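Local atomic coordinates of spondin-1 (PDB entry 2ZOT), a protein that probably takes part in cell adhesion as a secreted extracellular-matrix glycoprotein, represented here by its beta-sandwich reeler domain. Residues Q25-E30 and K140-F145; G31-S36 and G149-K154. All coordinates share one frame; numbering follows the deposited sequence.

Overall arrangement
Both contacts draw on strand 143-155, and their first segments follow directly in the chain. Contact 1 lies at the surface, its centre about 15 Å from the centre of the chain, where strand 26-28 forms the parallel edge strand of the mixed sheet. Contact 2 is partly buried, its centre about 10 Å from the centre of the chain, and ties the break in strand 143-155 to the start of strand 35-39 in the other sheet. A short run of parallel backbone bonds and one ring flanked by arginine carry contact 1; a serine hydroxyl shared between two backbone groups carries contact 2, with Phe35 and Leu151 buried beside it. The Arg29-Glu34 salt bridge connects the two.

Contact 1. Residues Q25-E30 and K140-F145; sequences QGTRRE and KRIIYF
Phe145 lies against the backbone of residues 26-28 and forms the tightly packed part of this contact. Its CG stands between the backbone N and the carbonyl carbon (chi1 73°), which swings the ring under strand 26-28. One ring face then receives the CA-H of Arg28, a CH-pi contact with CA 4.0 Å from the centroid. At the ring edge, Phe145 CE1 comes within 3.6 Å of Gly26 C. Phe145 CE2 also lies over one face of the Arg28 guanidinium, whose plane is turned 75° from that of the ring. This guanidinium is the solvent-exposed end of the Phe145 face: Arg28 NH2 bridges to Glu30 OE1 on the syn side and also to Asp147. With an alanine in place of Phe145, Arg28 CA and the backbone of Gly26 would probably lose the ring packed against them, and the guanidinium its aromatic neighbour.

Backbone bonds run in parallel register beside this packing. Arg29 N reaches Phe145 O at 2.7 Å in a nearly straight bond, while Phe145 N to Thr27 O is longer at 3.2 Å. Ile143 O is gripped twice: Thr27 N arrives end-on at 2.7 Å, and Thr27 OG1 donates to it at 3.0 Å from above the carbonyl plane.

The other face, that of Thr27 and Tyr144, is looser. Arg29 extends past Tyr144, with CZ 5.5 Å from the ring centroid, at most a weak cation-pi attraction; its NH1 pairs instead with Glu34. Farther out, the Gln25 side chain lies along Ile143 CD1, from CB to NE2.

Strand 26-28 is an outermost strand of the mixed sheet within this chain; strand 143-155 separates it from strand 131-138, where Tyr144 bonds with Ile137 through the backbone and Ile143 and Phe145 rest on Ser136.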
# COMPACT_ATOMS: atom_id res chain seq x y z
N GLN A 25 -1.56 -10.65 14.05
CA GLN A 25 -1.37 -11.97 13.49
C GLN A 25 -0.31 -11.91 12.39
O GLN A 25 -0.31 -12.74 11.48
CB GLN A 25 -2.69 -12.46 12.86
CG GLN A 25 -3.97 -11.77 13.36
CD GLN A 25 -5.22 -12.32 12.69
OE1 GLN A 25 -5.59 -13.48 12.89
NE2 GLN A 25 -5.88 -11.49 11.89
N GLY A 26 0.60 -10.94 12.47
CA GLY A 26 1.56 -10.73 11.39
C GLY A 26 2.88 -11.46 11.52
O GLY A 26 3.38 -11.67 12.62
N THR A 27 3.43 -11.87 10.39
CA THR A 27 4.83 -12.27 10.29
C THR A 27 5.59 -11.18 9.55
O THR A 27 5.27 -10.82 8.43
CB THR A 27 4.99 -13.59 9.53
OG1 THR A 27 4.22 -13.53 8.33
CG2 THR A 27 4.50 -14.75 10.37
N ARG A 28 6.59 -10.63 10.22
CA ARG A 28 7.42 -9.60 9.64
C ARG A 28 8.31 -10.26 8.58
O ARG A 28 8.91 -11.29 8.82
CB ARG A 28 8.25 -8.95 10.74
CG ARG A 28 9.39 -8.06 10.29
CD ARG A 28 10.10 -7.44 11.50
NE ARG A 28 9.27 -6.46 12.18
CZ ARG A 28 9.06 -5.21 11.76
NH1 ARG A 28 8.27 -4.41 12.46
NH2 ARG A 28 9.63 -4.77 10.65
N ARG A 29 8.35 -9.68 7.39
CA ARG A 29 9.23 -10.17 6.35
C ARG A 29 9.87 -9.00 5.61
O ARG A 29 9.29 -8.44 4.67
CB ARG A 29 8.49 -11.13 5.40
CG ARG A 29 9.41 -11.94 4.51
CD ARG A 29 8.65 -12.77 3.51
NE ARG A 29 9.51 -13.79 2.91
CZ ARG A 29 9.22 -14.50 1.82
NH1 ARG A 29 8.08 -14.31 1.17
NH2 ARG A 29 10.09 -15.40 1.36
N GLU A 30 11.05 -8.61 6.06
CA GLU A 30 11.75 -7.47 5.51
C GLU A 30 12.41 -7.88 4.20
O GLU A 30 12.74 -9.05 4.01
CB GLU A 30 12.80 -7.00 6.51
CG GLU A 30 12.86 -5.50 6.71
CD GLU A 30 11.68 -4.94 7.49
OE1 GLU A 30 10.95 -5.71 8.16
OE2 GLU A 30 11.48 -3.71 7.45
N LYS A 140 -2.11 -17.47 2.17
CA LYS A 140 -2.99 -18.51 2.70
C LYS A 140 -3.46 -18.09 4.10
O LYS A 140 -4.41 -17.32 4.20
CB LYS A 140 -2.33 -19.90 2.65
CG LYS A 140 -3.23 -21.08 3.05
CD LYS A 140 -4.48 -21.20 2.19
CE LYS A 140 -5.49 -22.15 2.82
NZ LYS A 140 -6.89 -21.87 2.37
N ARG A 141 -2.79 -18.54 5.16
CA ARG A 141 -3.14 -18.12 6.52
C ARG A 141 -2.31 -16.92 6.96
O ARG A 141 -2.79 -16.06 7.69
CB ARG A 141 -2.94 -19.25 7.53
CG ARG A 141 -3.81 -20.46 7.32
CD ARG A 141 -3.82 -21.33 8.57
NE ARG A 141 -4.88 -20.93 9.50
CZ ARG A 141 -4.91 -21.24 10.79
NH1 ARG A 141 -5.92 -20.82 11.55
NH2 ARG A 141 -3.94 -21.95 11.33
N ILE A 142 -1.06 -16.87 6.50
CA ILE A 142 -0.07 -15.94 7.03
C ILE A 142 -0.24 -14.51 6.51
O ILE A 142 -0.43 -14.30 5.31
CB ILE A 142 1.36 -16.46 6.70
CG1 ILE A 142 1.47 -18.00 6.81
CG2 ILE A 142 2.41 -15.75 7.56
CD1 ILE A 142 1.46 -18.55 8.21
N ILE A 143 -0.16 -13.52 7.41
CA ILE A 143 -0.09 -12.11 7.01
C ILE A 143 1.36 -11.62 7.04
O ILE A 143 1.97 -11.57 8.11
CB ILE A 143 -0.88 -11.17 7.96
CG1 ILE A 143 -2.35 -11.59 8.10
CG2 ILE A 143 -0.80 -9.72 7.47
CD1 ILE A 143 -3.02 -11.04 9.37
N TYR A 144 1.90 -11.24 5.88
CA TYR A 144 3.26 -10.67 5.81
C TYR A 144 3.24 -9.15 5.77
O TYR A 144 2.34 -8.56 5.17
CB TYR A 144 4.00 -11.16 4.58
CG TYR A 144 4.19 -12.64 4.50
CD1 TYR A 144 3.54 -13.39 3.51
CD2 TYR A 144 5.04 -13.31 5.39
CE1 TYR A 144 3.71 -14.76 3.42
CE2 TYR A 144 5.21 -14.69 5.32
CZ TYR A 144 4.55 -15.41 4.33
OH TYR A 144 4.72 -16.77 4.23
N PHE A 145 4.24 -8.54 6.38
CA PHE A 145 4.39 -7.08 6.42
C PHE A 145 5.86 -6.71 6.63
O PHE A 145 6.68 -7.58 6.93
CB PHE A 145 3.50 -6.47 7.51
CG PHE A 145 3.99 -6.71 8.91
CD1 PHE A 145 3.56 -7.82 9.63
CD2 PHE A 145 4.87 -5.82 9.52
CE1 PHE A 145 4.02 -8.05 10.93
CE2 PHE A 145 5.33 -6.04 10.82
CZ PHE A 145 4.89 -7.16 11.53

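Contact 2. Residues G31-S36 and G149-K154; sequences GYTEFS and GSLTKK
Ser150 turns its side chain onto the backbone of residues 31-36, and both its CB and OG meet that backbone. CB comes first, 3.3 Å from Phe35 O and beside Tyr32 CD2. From CB, a chi1 of 64° folds OG back over its own backbone, so that it faces Thr33 N and Phe35 O of the opposing loop. At the tip, OG accepts a nearly straight bond from Thr33 N at 2.8 Å (171° at the hydrogen). The same OG donates to Phe35 O at 2.6 Å, almost along the C=O axis. One hydroxyl therefore serves as both acceptor and donor, joining the two ends of the bend from Thr33 to Phe35; Thr33 CG2 packs against it.

Ser150 sits in a type I beta turn from Gly149 to Thr152, closed by Thr152 N to Gly149 O at 2.9 Å, and this turn interrupts strand 143-155. In the beta-sandwich of the reeler domain, the interruption meets the chain where it enters strand 35-39 of the four-stranded sheet, so the contact spans from one sheet to the other.

Gly31 and Gly149 lie with their CA atoms 3.9 Å apart. The Gly31 carbonyl O also takes Ser150 N at 3.2 Å, the donor lying well above the carbonyl plane.

On the buried side, Leu151 CD2 meets Phe35 CB at 3.9 Å, and both side chains continue onto Ile137 of strand 131-138. Within residues 31-36, Thr33 OG1 donates to Glu34 OE2, which has a second, charged partner in Arg29.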
# COMPACT_ATOMS: atom_id res chain seq x y z
N GLY A 31 12.59 -6.93 3.29
CA GLY A 31 13.31 -7.18 2.05
C GLY A 31 12.45 -7.43 0.83
O GLY A 31 11.22 -7.34 0.88
N TYR A 32 13.10 -7.73 -0.29
CA TYR A 32 12.40 -7.97 -1.53
C TYR A 32 11.82 -9.37 -1.51
O TYR A 32 12.52 -10.35 -1.26
CB TYR A 32 13.34 -7.83 -2.73
CG TYR A 32 14.11 -6.54 -2.81
CD1 TYR A 32 15.51 -6.56 -2.91
CD2 TYR A 32 13.46 -5.30 -2.80
CE1 TYR A 32 16.24 -5.38 -3.00
CE2 TYR A 32 14.18 -4.11 -2.88
CZ TYR A 32 15.57 -4.16 -2.99
OH TYR A 32 16.31 -3.00 -3.07
N THR A 33 10.53 -9.45 -1.79
CA THR A 33 9.82 -10.72 -1.76
C THR A 33 9.18 -11.00 -3.12
O THR A 33 9.46 -10.28 -4.07
CB THR A 33 8.80 -10.75 -0.60
OG1 THR A 33 8.25 -12.06 -0.49
CG2 THR A 33 7.66 -9.78 -0.82
N GLU A 34 8.36 -12.03 -3.23
CA GLU A 34 7.70 -12.32 -4.51
C GLU A 34 6.47 -11.44 -4.72
O GLU A 34 5.77 -11.58 -5.72
CB GLU A 34 7.33 -13.80 -4.62
CG GLU A 34 6.12 -14.23 -3.78
CD GLU A 34 6.48 -14.59 -2.35
OE1 GLU A 34 5.70 -15.33 -1.71
OE2 GLU A 34 7.55 -14.14 -1.87
N PHE A 35 6.23 -10.53 -3.78
CA PHE A 35 5.13 -9.57 -3.82
C PHE A 35 5.69 -8.16 -3.95
O PHE A 35 6.69 -7.84 -3.30
CB PHE A 35 4.30 -9.68 -2.55
CG PHE A 35 3.55 -10.97 -2.44
CD1 PHE A 35 3.94 -11.92 -1.51
CD2 PHE A 35 2.48 -11.24 -3.28
CE1 PHE A 35 3.26 -13.13 -1.41
CE2 PHE A 35 1.80 -12.44 -3.19
CZ PHE A 35 2.19 -13.39 -2.25
N SER A 36 5.08 -7.33 -4.78
CA SER A 36 5.64 -6.00 -5.05
C SER A 36 4.62 -4.87 -5.11
O SER A 36 3.56 -4.98 -5.74
CB SER A 36 6.46 -6.03 -6.33
OG SER A 36 7.32 -7.17 -6.33
N GLY A 149 11.53 -2.83 1.96
CA GLY A 149 11.52 -3.92 0.98
C GLY A 149 10.50 -3.73 -0.13
O GLY A 149 9.97 -2.63 -0.31
N SER A 150 10.21 -4.82 -0.86
CA SER A 150 9.36 -4.73 -2.06
C SER A 150 7.89 -4.38 -1.81
O SER A 150 7.18 -3.99 -2.74
CB SER A 150 9.46 -6.00 -2.91
OG SER A 150 8.98 -7.14 -2.22
N LEU A 151 7.43 -4.51 -0.57
CA LEU A 151 6.10 -4.06 -0.17
C LEU A 151 6.13 -2.62 0.36
O LEU A 151 5.19 -2.16 1.02
CB LEU A 151 5.51 -4.99 0.89
CG LEU A 151 5.26 -6.45 0.52
CD1 LEU A 151 5.31 -7.33 1.75
CD2 LEU A 151 3.92 -6.60 -0.19
N THR A 152 7.22 -1.91 0.06
CA THR A 152 7.42 -0.54 0.53
C THR A 152 7.95 0.37 -0.58
O THR A 152 8.94 0.04 -1.23
CB THR A 152 8.35 -0.53 1.77
OG1 THR A 152 7.59 -0.92 2.92
CG2 THR A 152 8.97 0.83 2.00
N LYS A 153 7.30 1.52 -0.78
CA LYS A 153 7.77 2.49 -1.77
C LYS A 153 7.84 3.92 -1.20
O LYS A 153 6.81 4.50 -0.84
CB LYS A 153 6.89 2.47 -3.03
CG LYS A 153 7.38 3.34 -4.18
CD LYS A 153 8.42 2.62 -5.05
CE LYS A 153 9.00 3.54 -6.13
NZ LYS A 153 10.03 4.46 -5.58
N LYS A 154 9.06 4.46 -1.12
CA LYS A 154 9.29 5.83 -0.66
C LYS A 154 9.35 6.78 -1.87
O LYS A 154 10.12 6.54 -2.80
CB LYS A 154 10.58 5.95 0.16
CG LYS A 154 10.94 4.73 1.03
CD LYS A 154 12.08 5.04 2.01
CE LYS A 154 12.66 3.78 2.68
NZ LYS A 154 11.61 2.86 3.22